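Local structure of thiamine pyrophosphokinase (Bacillus subtilis, 3LM8) at residues A[31-36]-A[52-57]; A[143-148]-A[197-202]; A[153-158]-A[207-212]; A[167-172]-A[189-194]. The protein catalyses the ATP-dependent conversion of thiamine to thiamine diphosphate, with release of AMP, and serves in thiamine salvage. The protein carries 1 engineered substitution. One frame throughout, in Å; residues are numbered along the deposited sequence.

Contact 1 of 4, residues A[31-36]-A[52-57]; sequences VDKGTV and FDSITE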
loop_
_atom_site.group_PDB
_atom_site.type_symbol
_atom_site.label_atom_id
_atom_site.label_comp_id
_atom_site.label_asym_id
_atom_site.label_seq_id
_atom_site.Cartn_x
_atom_site.Cartn_y
_atom_site.Cartn_z
ATOM N N VAL A 31 -9.000 2.068 9.907
ATOM C CA VAL A 31 -8.860 3.520 9.850
ATOM C C VAL A 31 -10.108 4.062 9.173
ATOM O O VAL A 31 -10.449 3.642 8.078
ATOM C CB VAL A 31 -7.588 3.927 9.030
ATOM C CG1 VAL A 31 -7.671 5.378 8.601
ATOM C CG2 VAL A 31 -6.318 3.694 9.865
ATOM N N ASP A 32 -10.798 4.980 9.837
ATOM C CA ASP A 32 -12.012 5.568 9.281
ATOM C C ASP A 32 -13.004 4.471 8.927
ATOM O O ASP A 32 -13.023 3.433 9.574
ATOM C CB ASP A 32 -11.669 6.385 8.034
ATOM C CG ASP A 32 -12.868 7.150 7.482
ATOM O OD1 ASP A 32 -13.545 7.853 8.272
ATOM O OD2 ASP A 32 -13.126 7.054 6.259
ATOM N N LYS A 33 -13.822 4.712 7.899
ATOM C CA LYS A 33 -14.819 3.741 7.435
ATOM C C LYS A 33 -14.188 2.356 7.325
ATOM O O LYS A 33 -14.876 1.330 7.398
ATOM C CB LYS A 33 -15.356 4.149 6.064
ATOM C CG LYS A 33 -16.367 5.268 6.090
ATOM C CD LYS A 33 -17.762 4.719 6.352
ATOM C CE LYS A 33 -18.238 3.845 5.200
ATOM N NZ LYS A 33 -19.522 3.156 5.502
ATOM N N GLY A 34 -12.866 2.348 7.158
ATOM C CA GLY A 34 -12.124 1.112 7.023
ATOM C C GLY A 34 -12.409 0.095 8.098
ATOM O O GLY A 34 -12.543 -1.092 7.799
ATOM N N THR A 35 -12.483 0.526 9.354
ATOM C CA THR A 35 -12.773 -0.440 10.397
ATOM C C THR A 35 -14.161 -1.028 10.139
ATOM O O THR A 35 -14.405 -2.192 10.426
ATOM C CB THR A 35 -12.673 0.169 11.829
ATOM O OG1 THR A 35 -13.852 -0.172 12.569
ATOM C CG2 THR A 35 -12.488 1.667 11.783
ATOM N N VAL A 36 -15.061 -0.231 9.571
ATOM C CA VAL A 36 -16.394 -0.729 9.239
ATOM C C VAL A 36 -16.232 -1.843 8.195
ATOM O O VAL A 36 -16.834 -2.910 8.309
ATOM C CB VAL A 36 -17.308 0.398 8.652
ATOM C CG1 VAL A 36 -18.491 -0.209 7.907
ATOM C CG2 VAL A 36 -17.822 1.307 9.778
ATOM N N PHE A 52 -15.476 9.266 14.250
ATOM C CA PHE A 52 -16.678 8.694 13.677
ATOM C C PHE A 52 -17.496 9.649 12.829
ATOM O O PHE A 52 -18.532 9.247 12.306
ATOM C CB PHE A 52 -17.578 8.133 14.789
ATOM C CG PHE A 52 -16.956 7.003 15.571
ATOM C CD1 PHE A 52 -16.007 7.257 16.557
ATOM C CD2 PHE A 52 -17.283 5.680 15.285
ATOM C CE1 PHE A 52 -15.391 6.206 17.242
ATOM C CE2 PHE A 52 -16.674 4.626 15.961
ATOM C CZ PHE A 52 -15.727 4.888 16.939
ATOM N N ASP A 53 -17.063 10.897 12.662
ATOM C CA ASP A 53 -17.895 11.814 11.888
ATOM C C ASP A 53 -18.155 11.353 10.470
ATOM O O ASP A 53 -18.961 11.950 9.757
ATOM C CB ASP A 53 -17.374 13.278 11.915
ATOM C CG ASP A 53 -15.885 13.412 11.610
ATOM O OD1 ASP A 53 -15.415 12.873 10.587
ATOM O OD2 ASP A 53 -15.184 14.090 12.395
ATOM N N SER A 54 -17.505 10.266 10.070
ATOM C CA SER A 54 -17.712 9.735 8.726
ATOM C C SER A 54 -18.531 8.436 8.752
ATOM O O SER A 54 -19.108 8.041 7.736
ATOM C CB SER A 54 -16.369 9.498 8.033
ATOM O OG SER A 54 -16.547 9.331 6.634
ATOM N N ILE A 55 -18.584 7.775 9.908
ATOM C CA ILE A 55 -19.358 6.541 10.032
ATOM C C ILE A 55 -20.790 6.852 10.481
ATOM O O ILE A 55 -21.042 7.866 11.130
ATOM C CB ILE A 55 -18.704 5.556 11.027
ATOM C CG1 ILE A 55 -18.778 6.111 12.446
ATOM C CG2 ILE A 55 -17.250 5.305 10.636
ATOM C CD1 ILE A 55 -20.077 5.801 13.167
ATOM N N THR A 56 -21.719 5.969 10.132
ATOM C CA THR A 56 -23.125 6.152 10.478
ATOM C C THR A 56 -23.545 5.730 11.886
ATOM O O THR A 56 -22.900 4.904 12.540
ATOM C CB THR A 56 -24.043 5.432 9.441
ATOM O OG1 THR A 56 -24.561 6.402 8.525
ATOM C CG2 THR A 56 -25.207 4.702 10.118
ATOM N N GLU A 57 -24.643 6.333 12.332
ATOM C CA GLU A 57 -25.250 6.063 13.630
ATOM C C GLU A 57 -25.294 4.562 13.881
ATOM O O GLU A 57 -24.706 4.063 14.841
ATOM C CB GLU A 57 -26.672 6.635 13.648
ATOM C CG GLU A 57 -27.374 6.596 12.274
ATOM C CD GLU A 57 -27.482 7.973 11.616
ATOM O OE1 GLU A 57 -28.163 8.839 12.200
ATOM O OE2 GLU A 57 -26.897 8.193 10.529
#
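S54 and I55 lie against D32, K33 and V36 at the start of helix 33-41. They belong to a type I beta turn, F52 to I55, closed by a backbone bond from I55 N to F52 O. The turn follows strand 47-49 and the helix strand 26-31, its parallel neighbour in the catalytic domain. I55 CG2 meets V36 CG2 at 4.1 Å and lies 4.3 Å from K33 CA. The other branch of I55, CG1, stands between the backbone N and the carbonyl carbon (chi1 68°). It carries CD1 to the edge of the F52 ring, in the ring plane. At closest, polar atoms here meet carbons and make no bond across the contact. The K33 chain bends at chi2 and chi3, and CD passes S54 O at 3.8 Å. Its NZ forms a salt bridge with E59 of helix 57-66. The D32 side chain is about 6 Å from a bound magnesium ion. D32 CG is anti to the backbone N (chi1 -174°), and OD1 rests 3.3 Å from S54 CB.

Contact 2 of 4, residues A[143-148]-A[197-202]; sequences EYDIEK and RGTFSF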
loop_
_atom_site.group_PDB
_atom_site.type_symbol
_atom_site.label_atom_id
_atom_site.label_comp_id
_atom_site.label_asym_id
_atom_site.label_seq_id
_atom_site.Cartn_x
_atom_site.Cartn_y
_atom_site.Cartn_z
ATOM N N GLU A 143 18.915 -3.764 -5.200
ATOM C CA GLU A 143 18.666 -4.732 -6.261
ATOM C C GLU A 143 17.528 -5.653 -5.819
ATOM O O GLU A 143 17.671 -6.404 -4.857
ATOM C CB GLU A 143 19.927 -5.553 -6.519
ATOM C CG GLU A 143 19.880 -6.364 -7.801
ATOM C CD GLU A 143 21.032 -7.342 -7.917
ATOM O OE1 GLU A 143 21.407 -7.685 -9.061
ATOM O OE2 GLU A 143 21.550 -7.775 -6.864
ATOM N N TYR A 144 16.414 -5.624 -6.545
ATOM C CA TYR A 144 15.244 -6.417 -6.164
ATOM C C TYR A 144 14.721 -7.429 -7.192
ATOM O O TYR A 144 14.794 -7.212 -8.405
ATOM C CB TYR A 144 14.114 -5.452 -5.788
ATOM C CG TYR A 144 14.577 -4.258 -4.978
ATOM C CD1 TYR A 144 14.608 -4.301 -3.585
ATOM C CD2 TYR A 144 15.021 -3.089 -5.614
ATOM C CE1 TYR A 144 15.070 -3.212 -2.836
ATOM C CE2 TYR A 144 15.488 -1.993 -4.881
ATOM C CZ TYR A 144 15.508 -2.061 -3.488
ATOM O OH TYR A 144 15.965 -0.987 -2.751
ATOM N N ASP A 145 14.177 -8.531 -6.677
ATOM C CA ASP A 145 13.608 -9.604 -7.494
ATOM C C ASP A 145 12.086 -9.588 -7.382
ATOM O O ASP A 145 11.544 -9.233 -6.338
ATOM C CB ASP A 145 14.078 -10.975 -6.991
ATOM C CG ASP A 145 15.478 -11.343 -7.455
ATOM O OD1 ASP A 145 16.068 -12.259 -6.836
ATOM O OD2 ASP A 145 15.979 -10.746 -8.437
ATOM N N ILE A 146 11.402 -9.969 -8.459
ATOM C CA ILE A 146 9.940 -10.078 -8.453
ATOM C C ILE A 146 9.590 -11.368 -9.168
ATOM O O ILE A 146 10.370 -11.887 -9.960
ATOM C CB ILE A 146 9.195 -8.930 -9.196
ATOM C CG1 ILE A 146 9.711 -8.794 -10.622
ATOM C CG2 ILE A 146 9.326 -7.624 -8.442
ATOM C CD1 ILE A 146 8.961 -7.738 -11.407
ATOM N N GLU A 147 8.407 -11.884 -8.877
ATOM C CA GLU A 147 7.927 -13.112 -9.491
ATOM C C GLU A 147 6.790 -12.705 -10.430
ATOM O O GLU A 147 6.157 -11.675 -10.220
ATOM C CB GLU A 147 7.427 -14.068 -8.399
ATOM C CG GLU A 147 7.238 -15.509 -8.850
ATOM C CD GLU A 147 6.967 -16.454 -7.688
ATOM O OE1 GLU A 147 7.758 -16.436 -6.718
ATOM O OE2 GLU A 147 5.973 -17.213 -7.747
ATOM N N LYS A 148 6.556 -13.486 -11.476
ATOM C CA LYS A 148 5.482 -13.172 -12.403
ATOM C C LYS A 148 4.177 -13.237 -11.635
ATOM O O LYS A 148 4.010 -14.087 -10.764
ATOM C CB LYS A 148 5.445 -14.172 -13.565
ATOM C CG LYS A 148 4.278 -13.944 -14.521
ATOM C CD LYS A 148 4.442 -14.698 -15.837
ATOM C CE LYS A 148 5.562 -14.120 -16.687
ATOM N NZ LYS A 148 5.599 -14.726 -18.050
ATOM N N ARG A 197 11.025 -15.140 -13.039
ATOM C CA ARG A 197 11.574 -14.158 -12.097
ATOM C C ARG A 197 12.199 -12.998 -12.864
ATOM O O ARG A 197 12.765 -13.173 -13.946
ATOM C CB ARG A 197 12.649 -14.763 -11.196
ATOM C CG ARG A 197 12.167 -15.820 -10.234
ATOM C CD ARG A 197 13.327 -16.395 -9.388
ATOM N NE ARG A 197 14.260 -17.223 -10.163
ATOM C CZ ARG A 197 15.247 -16.753 -10.920
ATOM N NH1 ARG A 197 16.028 -17.594 -11.585
ATOM N NH2 ARG A 197 15.467 -15.447 -11.003
ATOM N N GLY A 198 12.089 -11.807 -12.300
ATOM C CA GLY A 198 12.661 -10.645 -12.937
ATOM C C GLY A 198 13.470 -9.858 -11.927
ATOM O O GLY A 198 13.206 -9.890 -10.721
ATOM N N THR A 199 14.466 -9.137 -12.416
ATOM C CA THR A 199 15.293 -8.344 -11.530
ATOM C C THR A 199 15.365 -6.904 -12.027
ATOM O O THR A 199 15.271 -6.627 -13.224
ATOM C CB THR A 199 16.721 -8.932 -11.448
ATOM O OG1 THR A 199 16.637 -10.340 -11.218
ATOM C CG2 THR A 199 17.501 -8.300 -10.308
ATOM N N PHE A 200 15.493 -5.986 -11.086
ATOM C CA PHE A 200 15.636 -4.586 -11.419
ATOM C C PHE A 200 16.524 -4.008 -10.334
ATOM O O PHE A 200 16.568 -4.524 -9.219
ATOM C CB PHE A 200 14.272 -3.869 -11.481
ATOM C CG PHE A 200 13.576 -3.732 -10.157
ATOM C CD1 PHE A 200 12.828 -4.778 -9.634
ATOM C CD2 PHE A 200 13.644 -2.533 -9.444
ATOM C CE1 PHE A 200 12.148 -4.631 -8.421
ATOM C CE2 PHE A 200 12.973 -2.377 -8.235
ATOM C CZ PHE A 200 12.222 -3.426 -7.722
ATOM N N SER A 201 17.265 -2.966 -10.672
ATOM C CA SER A 201 18.158 -2.335 -9.719
ATOM C C SER A 201 18.636 -0.985 -10.237
ATOM O O SER A 201 18.685 -0.735 -11.444
ATOM C CB SER A 201 19.348 -3.255 -9.420
ATOM O OG SER A 201 19.847 -3.850 -10.601
ATOM N N PHE A 202 18.965 -0.112 -9.298
ATOM C CA PHE A 202 19.426 1.235 -9.595
ATOM C C PHE A 202 20.273 1.681 -8.405
ATOM O O PHE A 202 20.105 1.186 -7.285
ATOM C CB PHE A 202 18.221 2.172 -9.809
ATOM C CG PHE A 202 17.153 2.042 -8.754
ATOM C CD1 PHE A 202 16.365 0.896 -8.682
ATOM C CD2 PHE A 202 16.983 3.037 -7.787
ATOM C CE1 PHE A 202 15.440 0.737 -7.668
ATOM C CE2 PHE A 202 16.049 2.884 -6.766
ATOM C CZ PHE A 202 15.279 1.729 -6.705
#
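F200 and Y144 meet as a hydrogen-bonded antiparallel pair. Y144 N gives a bond to F200 O (2.9 Å), and F200 N returns one to Y144 O (3.0 Å). I146 and G198 form the next such pair. On the face with these residues, F200 CG stands between its backbone N and carbonyl carbon (chi1 68°). This swings the ring under Y144, so that Y144 CA lies over one ring face and Y144 CB is 3.4 Å from F200 CZ. The two rings are oblique, with planes at 31°. I146 CG2 touches the edge of the F200 ring at 4.1 Å. An alanine at F200 is likely to open a gap beneath Y144 and leave I146 CG2 without the edge of this ring. On the other face, T199 OG1 donates to D145 OD2 (2.9 Å) and meets it nearly along its C-O axis. Further out, Y144 OH is bonded to P140 O, and the F200 ring meets F139 edge-to-face. Strand 142-147 is an outermost strand of an antiparallel sheet. Strand 197-202 lies between it and strand 167-170, and I146 and F200 pack on M209 of strand 207-212.

Contact 3 of 4, residues A[153-158]-A[207-212]; sequences RYISFI and LIMIRS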
loop_
_atom_site.group_PDB
_atom_site.type_symbol
_atom_site.label_atom_id
_atom_site.label_comp_id
_atom_site.label_asym_id
_atom_site.label_seq_id
_atom_site.Cartn_x
_atom_site.Cartn_y
_atom_site.Cartn_z
ATOM N N ARG A 153 -0.578 -8.496 -14.958
ATOM C CA ARG A 153 0.539 -8.645 -15.892
ATOM C C ARG A 153 1.441 -7.450 -16.133
ATOM O O ARG A 153 2.538 -7.601 -16.681
ATOM C CB ARG A 153 0.025 -9.123 -17.251
ATOM C CG ARG A 153 -0.682 -8.061 -18.080
ATOM C CD ARG A 153 -1.157 -8.658 -19.386
ATOM N NE ARG A 153 -0.041 -9.255 -20.113
ATOM C CZ ARG A 153 -0.126 -10.372 -20.826
ATOM N NH1 ARG A 153 0.943 -10.840 -21.456
ATOM N NH2 ARG A 153 -1.277 -11.028 -20.901
ATOM N N TYR A 154 0.986 -6.266 -15.747
ATOM C CA TYR A 154 1.791 -5.070 -15.959
ATOM C C TYR A 154 2.561 -4.653 -14.722
ATOM O O TYR A 154 2.065 -4.730 -13.601
ATOM C CB TYR A 154 0.911 -3.919 -16.446
ATOM C CG TYR A 154 0.095 -4.264 -17.675
ATOM C CD1 TYR A 154 -1.186 -4.798 -17.551
ATOM C CD2 TYR A 154 0.611 -4.064 -18.962
ATOM C CE1 TYR A 154 -1.940 -5.121 -18.673
ATOM C CE2 TYR A 154 -0.132 -4.385 -20.088
ATOM C CZ TYR A 154 -1.410 -4.912 -19.941
ATOM O OH TYR A 154 -2.165 -5.220 -21.053
ATOM N N ILE A 155 3.799 -4.232 -14.952
ATOM C CA ILE A 155 4.704 -3.797 -13.901
ATOM C C ILE A 155 5.264 -2.487 -14.405
ATOM O O ILE A 155 5.994 -2.490 -15.388
ATOM C CB ILE A 155 5.884 -4.766 -13.762
ATOM C CG1 ILE A 155 5.388 -6.128 -13.292
ATOM C CG2 ILE A 155 6.941 -4.188 -12.827
ATOM C CD1 ILE A 155 6.220 -7.271 -13.834
ATOM N N SER A 156 4.922 -1.380 -13.751
ATOM C CA SER A 156 5.415 -0.070 -14.157
ATOM C C SER A 156 6.374 0.499 -13.119
ATOM O O SER A 156 6.256 0.217 -11.932
ATOM C CB SER A 156 4.248 0.895 -14.345
ATOM O OG SER A 156 3.364 0.433 -15.352
ATOM N N PHE A 157 7.326 1.305 -13.568
ATOM C CA PHE A 157 8.290 1.920 -12.659
ATOM C C PHE A 157 8.234 3.425 -12.842
ATOM O O PHE A 157 8.213 3.919 -13.965
ATOM C CB PHE A 157 9.709 1.432 -12.953
ATOM C CG PHE A 157 9.958 -0.000 -12.565
ATOM C CD1 PHE A 157 9.990 -0.377 -11.230
ATOM C CD2 PHE A 157 10.189 -0.966 -13.539
ATOM C CE1 PHE A 157 10.253 -1.692 -10.863
ATOM C CE2 PHE A 157 10.451 -2.280 -13.189
ATOM C CZ PHE A 157 10.486 -2.648 -11.850
ATOM N N ILE A 158 8.207 4.159 -11.738
ATOM C CA ILE A 158 8.153 5.609 -11.824
ATOM C C ILE A 158 9.086 6.266 -10.823
ATOM O O ILE A 158 9.049 5.963 -9.631
ATOM C CB ILE A 158 6.723 6.104 -11.586
ATOM C CG1 ILE A 158 5.778 5.375 -12.539
ATOM C CG2 ILE A 158 6.651 7.603 -11.803
ATOM C CD1 ILE A 158 4.333 5.647 -12.288
ATOM N N LEU A 207 12.513 4.817 -6.340
ATOM C CA LEU A 207 11.717 4.247 -7.412
ATOM C C LEU A 207 10.363 3.744 -6.921
ATOM O O LEU A 207 10.250 3.199 -5.818
ATOM C CB LEU A 207 12.480 3.100 -8.053
ATOM C CG LEU A 207 11.873 2.601 -9.356
ATOM C CD1 LEU A 207 12.156 3.633 -10.455
ATOM C CD2 LEU A 207 12.464 1.239 -9.718
ATOM N N ILE A 208 9.334 3.944 -7.740
ATOM C CA ILE A 208 7.992 3.482 -7.401
ATOM C C ILE A 208 7.698 2.325 -8.335
ATOM O O ILE A 208 8.116 2.343 -9.493
ATOM C CB ILE A 208 6.925 4.573 -7.637
ATOM C CG1 ILE A 208 7.285 5.833 -6.860
ATOM C CG2 ILE A 208 5.548 4.068 -7.166
ATOM C CD1 ILE A 208 6.349 6.998 -7.121
HETATM N N MSE A 209 6.991 1.318 -7.840
HETATM C CA MSE A 209 6.650 0.180 -8.674
HETATM C C MSE A 209 5.170 -0.100 -8.601
HETATM O O MSE A 209 4.632 -0.384 -7.535
HETATM C CB MSE A 209 7.405 -1.074 -8.244
HETATM C CG MSE A 209 7.011 -2.327 -9.047
HETATM SE SE MSE A 209 7.713 -4.002 -8.345
HETATM C CE MSE A 209 8.964 -4.459 -9.732
ATOM N N ILE A 210 4.512 -0.014 -9.745
ATOM C CA ILE A 210 3.091 -0.282 -9.817
ATOM C C ILE A 210 2.882 -1.571 -10.595
ATOM O O ILE A 210 3.291 -1.690 -11.750
ATOM C CB ILE A 210 2.319 0.843 -10.552
ATOM C CG1 ILE A 210 2.541 2.188 -9.858
ATOM C CG2 ILE A 210 0.828 0.491 -10.620
ATOM C CD1 ILE A 210 3.904 2.785 -10.106
ATOM N N ARG A 211 2.270 -2.549 -9.948
ATOM C CA ARG A 211 1.963 -3.802 -10.609
ATOM C C ARG A 211 0.445 -3.718 -10.740
ATOM O O ARG A 211 -0.260 -3.461 -9.757
ATOM C CB ARG A 211 2.435 -4.970 -9.750
ATOM C CG ARG A 211 3.916 -4.802 -9.381
ATOM C CD ARG A 211 4.530 -6.059 -8.822
ATOM N NE ARG A 211 4.393 -7.169 -9.762
ATOM C CZ ARG A 211 4.944 -8.369 -9.592
ATOM N NH1 ARG A 211 5.678 -8.617 -8.510
ATOM N NH2 ARG A 211 4.753 -9.322 -10.500
ATOM N N SER A 212 -0.052 -3.873 -11.965
ATOM C CA SER A 212 -1.480 -3.759 -12.210
ATOM C C SER A 212 -2.088 -4.731 -13.205
ATOM O O SER A 212 -1.423 -5.633 -13.718
ATOM C CB SER A 212 -1.807 -2.326 -12.634
ATOM O OG SER A 212 -0.754 -1.763 -13.392
#
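F157 leans on L207 and M209 of the partner strand. Its CB lies 3.9 Å from I208 O and 4.1 Å from L207 CD1. CG has L207 CD2 at 4.0 Å, and CD1 is nearer still. CG is anti to the carbonyl carbon (chi1 -71°), and the ring runs alongside M209, a selenomethionine, with CE1 3.8 Å from M209 CG. The selenium, SE, stands 57° off the ring normal, an oblique Met-aromatic contact. The far end of the F157 ring, at CZ, meets the ring of F200. The backbones form an antiparallel ladder at one edge of the mixed sheet, 154-159 being its last strand within this chain. A classic beta bulge ends it, R153 and Y154 both facing S212. S156 and I210 pair in the middle through bonds in both directions. On the face with S156, I158 CD1 touches I210 CD1 at 3.6 Å. On the F157 face, I155 CG1 runs beside R211 NE (3.8 Å), while R211 NH2 bonds to E147 O.

Contact 4 of 4, residues A[167-172]-A[189-194]; sequences LTLTGF and ISNELI. With VIB (3-(4-amino-2-methyl-pyrimidin-5-ylmethyl)-5-(2-hydroxy-ethyl)-4-methyl-thiazol-3-ium), chain E.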
loop_
_atom_site.group_PDB
_atom_site.type_symbol
_atom_site.label_atom_id
_atom_site.label_comp_id
_atom_site.label_asym_id
_atom_site.label_seq_id
_atom_site.Cartn_x
_atom_site.Cartn_y
_atom_site.Cartn_z
ATOM N N LEU A 167 19.542 2.263 -13.796
ATOM C CA LEU A 167 18.431 1.329 -13.681
ATOM C C LEU A 167 18.619 0.172 -14.647
ATOM O O LEU A 167 18.812 0.380 -15.846
ATOM C CB LEU A 167 17.100 2.026 -13.997
ATOM C CG LEU A 167 15.848 1.128 -14.032
ATOM C CD1 LEU A 167 15.655 0.465 -12.680
ATOM C CD2 LEU A 167 14.612 1.950 -14.377
ATOM N N THR A 168 18.557 -1.044 -14.120
ATOM C CA THR A 168 18.704 -2.245 -14.927
ATOM C C THR A 168 17.501 -3.151 -14.734
ATOM O O THR A 168 17.080 -3.411 -13.609
ATOM C CB THR A 168 19.977 -3.016 -14.543
ATOM O OG1 THR A 168 21.128 -2.268 -14.959
ATOM C CG2 THR A 168 19.986 -4.398 -15.200
ATOM N N LEU A 169 16.950 -3.626 -15.840
ATOM C CA LEU A 169 15.790 -4.507 -15.799
ATOM C C LEU A 169 16.112 -5.826 -16.496
ATOM O O LEU A 169 16.636 -5.840 -17.608
ATOM C CB LEU A 169 14.600 -3.827 -16.479
ATOM C CG LEU A 169 14.221 -2.469 -15.895
ATOM C CD1 LEU A 169 13.108 -1.863 -16.719
ATOM C CD2 LEU A 169 13.785 -2.623 -14.454
ATOM N N THR A 170 15.788 -6.934 -15.844
ATOM C CA THR A 170 16.071 -8.245 -16.405
ATOM C C THR A 170 14.919 -9.198 -16.188
ATOM O O THR A 170 14.469 -9.383 -15.059
ATOM C CB THR A 170 17.317 -8.853 -15.764
ATOM O OG1 THR A 170 18.431 -7.978 -15.975
ATOM C CG2 THR A 170 17.617 -10.214 -16.377
ATOM N N GLY A 171 14.468 -9.824 -17.271
ATOM C CA GLY A 171 13.347 -10.745 -17.197
ATOM C C GLY A 171 12.108 -9.979 -17.617
ATOM O O GLY A 171 10.970 -10.435 -17.455
ATOM N N PHE A 172 12.340 -8.798 -18.175
ATOM C CA PHE A 172 11.257 -7.932 -18.610
ATOM C C PHE A 172 11.113 -7.856 -20.130
ATOM O O PHE A 172 12.089 -7.988 -20.874
ATOM C CB PHE A 172 11.460 -6.516 -18.042
ATOM C CG PHE A 172 11.363 -6.438 -16.545
ATOM C CD1 PHE A 172 10.332 -5.734 -15.939
ATOM C CD2 PHE A 172 12.304 -7.070 -15.739
ATOM C CE1 PHE A 172 10.238 -5.657 -14.549
ATOM C CE2 PHE A 172 12.219 -7.000 -14.346
ATOM C CZ PHE A 172 11.186 -6.293 -13.754
ATOM N N ILE A 189 6.821 2.692 -17.782
ATOM C CA ILE A 189 5.455 2.325 -17.440
ATOM C C ILE A 189 5.001 1.261 -18.419
ATOM O O ILE A 189 5.439 1.233 -19.567
ATOM C CB ILE A 189 4.498 3.532 -17.548
ATOM C CG1 ILE A 189 4.816 4.536 -16.445
ATOM C CG2 ILE A 189 3.046 3.071 -17.471
ATOM C CD1 ILE A 189 3.948 5.763 -16.479
ATOM N N SER A 190 4.131 0.378 -17.946
ATOM C CA SER A 190 3.594 -0.691 -18.771
ATOM C C SER A 190 4.627 -1.714 -19.248
ATOM O O SER A 190 4.716 -2.014 -20.443
ATOM C CB SER A 190 2.851 -0.098 -19.973
ATOM O OG SER A 190 1.519 0.232 -19.626
ATOM N N ASN A 191 5.412 -2.243 -18.314
ATOM C CA ASN A 191 6.400 -3.259 -18.654
ATOM C C ASN A 191 5.743 -4.588 -18.291
ATOM O O ASN A 191 4.649 -4.619 -17.730
ATOM C CB ASN A 191 7.691 -3.063 -17.850
ATOM C CG ASN A 191 8.923 -3.577 -18.582
ATOM O OD1 ASN A 191 10.037 -3.077 -18.378
ATOM N ND2 ASN A 191 8.735 -4.580 -19.434
ATOM N N GLU A 192 6.407 -5.682 -18.618
ATOM C CA GLU A 192 5.881 -7.005 -18.320
ATOM C C GLU A 192 7.044 -7.929 -18.035
ATOM O O GLU A 192 8.187 -7.637 -18.393
ATOM C CB GLU A 192 5.092 -7.546 -19.515
ATOM C CG GLU A 192 3.679 -6.990 -19.666
ATOM C CD GLU A 192 3.034 -7.399 -20.984
ATOM O OE1 GLU A 192 3.171 -8.576 -21.385
ATOM O OE2 GLU A 192 2.380 -6.542 -21.614
ATOM N N LEU A 193 6.756 -9.045 -17.380
ATOM C CA LEU A 193 7.795 -10.023 -17.087
ATOM C C LEU A 193 7.723 -11.090 -18.192
ATOM O O LEU A 193 6.631 -11.541 -18.547
ATOM C CB LEU A 193 7.525 -10.649 -15.715
ATOM C CG LEU A 193 8.572 -10.507 -14.597
ATOM C CD1 LEU A 193 9.203 -9.109 -14.580
ATOM C CD2 LEU A 193 7.885 -10.823 -13.265
ATOM N N ILE A 194 8.861 -11.475 -18.765
ATOM C CA ILE A 194 8.825 -12.510 -19.797
ATOM C C ILE A 194 9.334 -13.834 -19.247
ATOM O O ILE A 194 9.282 -14.866 -19.911
ATOM C CB ILE A 194 9.653 -12.130 -21.053
ATOM C CG1 ILE A 194 11.133 -11.991 -20.696
ATOM C CG2 ILE A 194 9.099 -10.849 -21.667
ATOM C CD1 ILE A 194 12.023 -11.755 -21.899
HETATM C CM2 VIB E . 11.781 0.500 -19.987
HETATM N N4A VIB E . 9.145 1.093 -23.954
HETATM C CM4 VIB E . 3.889 -0.328 -23.187
HETATM O O1 VIB E . 2.554 2.611 -25.311
HETATM C C7 VIB E . 2.030 3.269 -24.154
HETATM C C6 VIB E . 2.342 2.430 -22.914
HETATM C C2 VIB E . 6.366 2.357 -22.528
HETATM S S1 VIB E . 5.021 3.469 -22.579
HETATM C C5 VIB E . 3.850 2.198 -22.809
HETATM C C4 VIB E . 4.570 1.011 -22.894
HETATM N N3 VIB E . 5.891 1.128 -22.737
HETATM C C7A VIB E . 6.762 -0.054 -22.797
HETATM C C4A VIB E . 9.216 0.699 -22.685
HETATM N N3A VIB E . 10.371 0.791 -22.009
HETATM C C2A VIB E . 10.448 0.395 -20.731
HETATM N N1A VIB E . 9.367 -0.098 -20.108
HETATM C C6A VIB E . 8.209 -0.207 -20.736
HETATM C C5A VIB E . 8.084 0.186 -22.064
#
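L193 CD1 sits over the centre of the F172 ring, 3.5 Å from its centroid and 9° off the normal, a CH-pi contact. F172 CG is anti to the carbonyl carbon, beside the backbone N (chi1 -65°), which turns this ring face to the methyl. N191 crosses F172 at about a right angle. An alanine in place of F172 would probably leave L193 CD1 without its ring partner and open a gap beside N191. I194 CG1 stands between its backbone N and carbonyl carbon (chi1 63°), which sets it 3.6 Å from G171 O. The same G171 O accepts a bond from I194 N (2.7 Å). At the backbone angles of G171 a CB would jam against the carbonyl of T170. Just beyond, I189 O is 3.2 Å from the thiazolium nitrogen N3 of thiamine, and S190 CB is 3.4 Å from its methyl CM4. The loop thus forms part of the thiamine pocket, with N191 linking the pocket to the packing at F172.

How the contacts relate
Contact 1 is a surface contact of the catalytic domain, a loop set on a helix start. It lies on the opposite side of the chain's centre from the other three, its centre about 31 to 40 Å from theirs. Contacts 2, 3 and 4 touch one another. Contacts 2 and 3 are partly buried strand ladders in different sheets, and side chains of strand 207-212 pack against both strands of contact 2. Contact 4 is buried and mostly loop. Its strand 167-170 pairs with 197-202 of contact 2. Its loop bonds to contact 3, I155 N to N191 O. Backbone bonding dominates the ladders. Contact 4 relies on one such bond, a ring and a methyl, contact 1 on van der Waals touch.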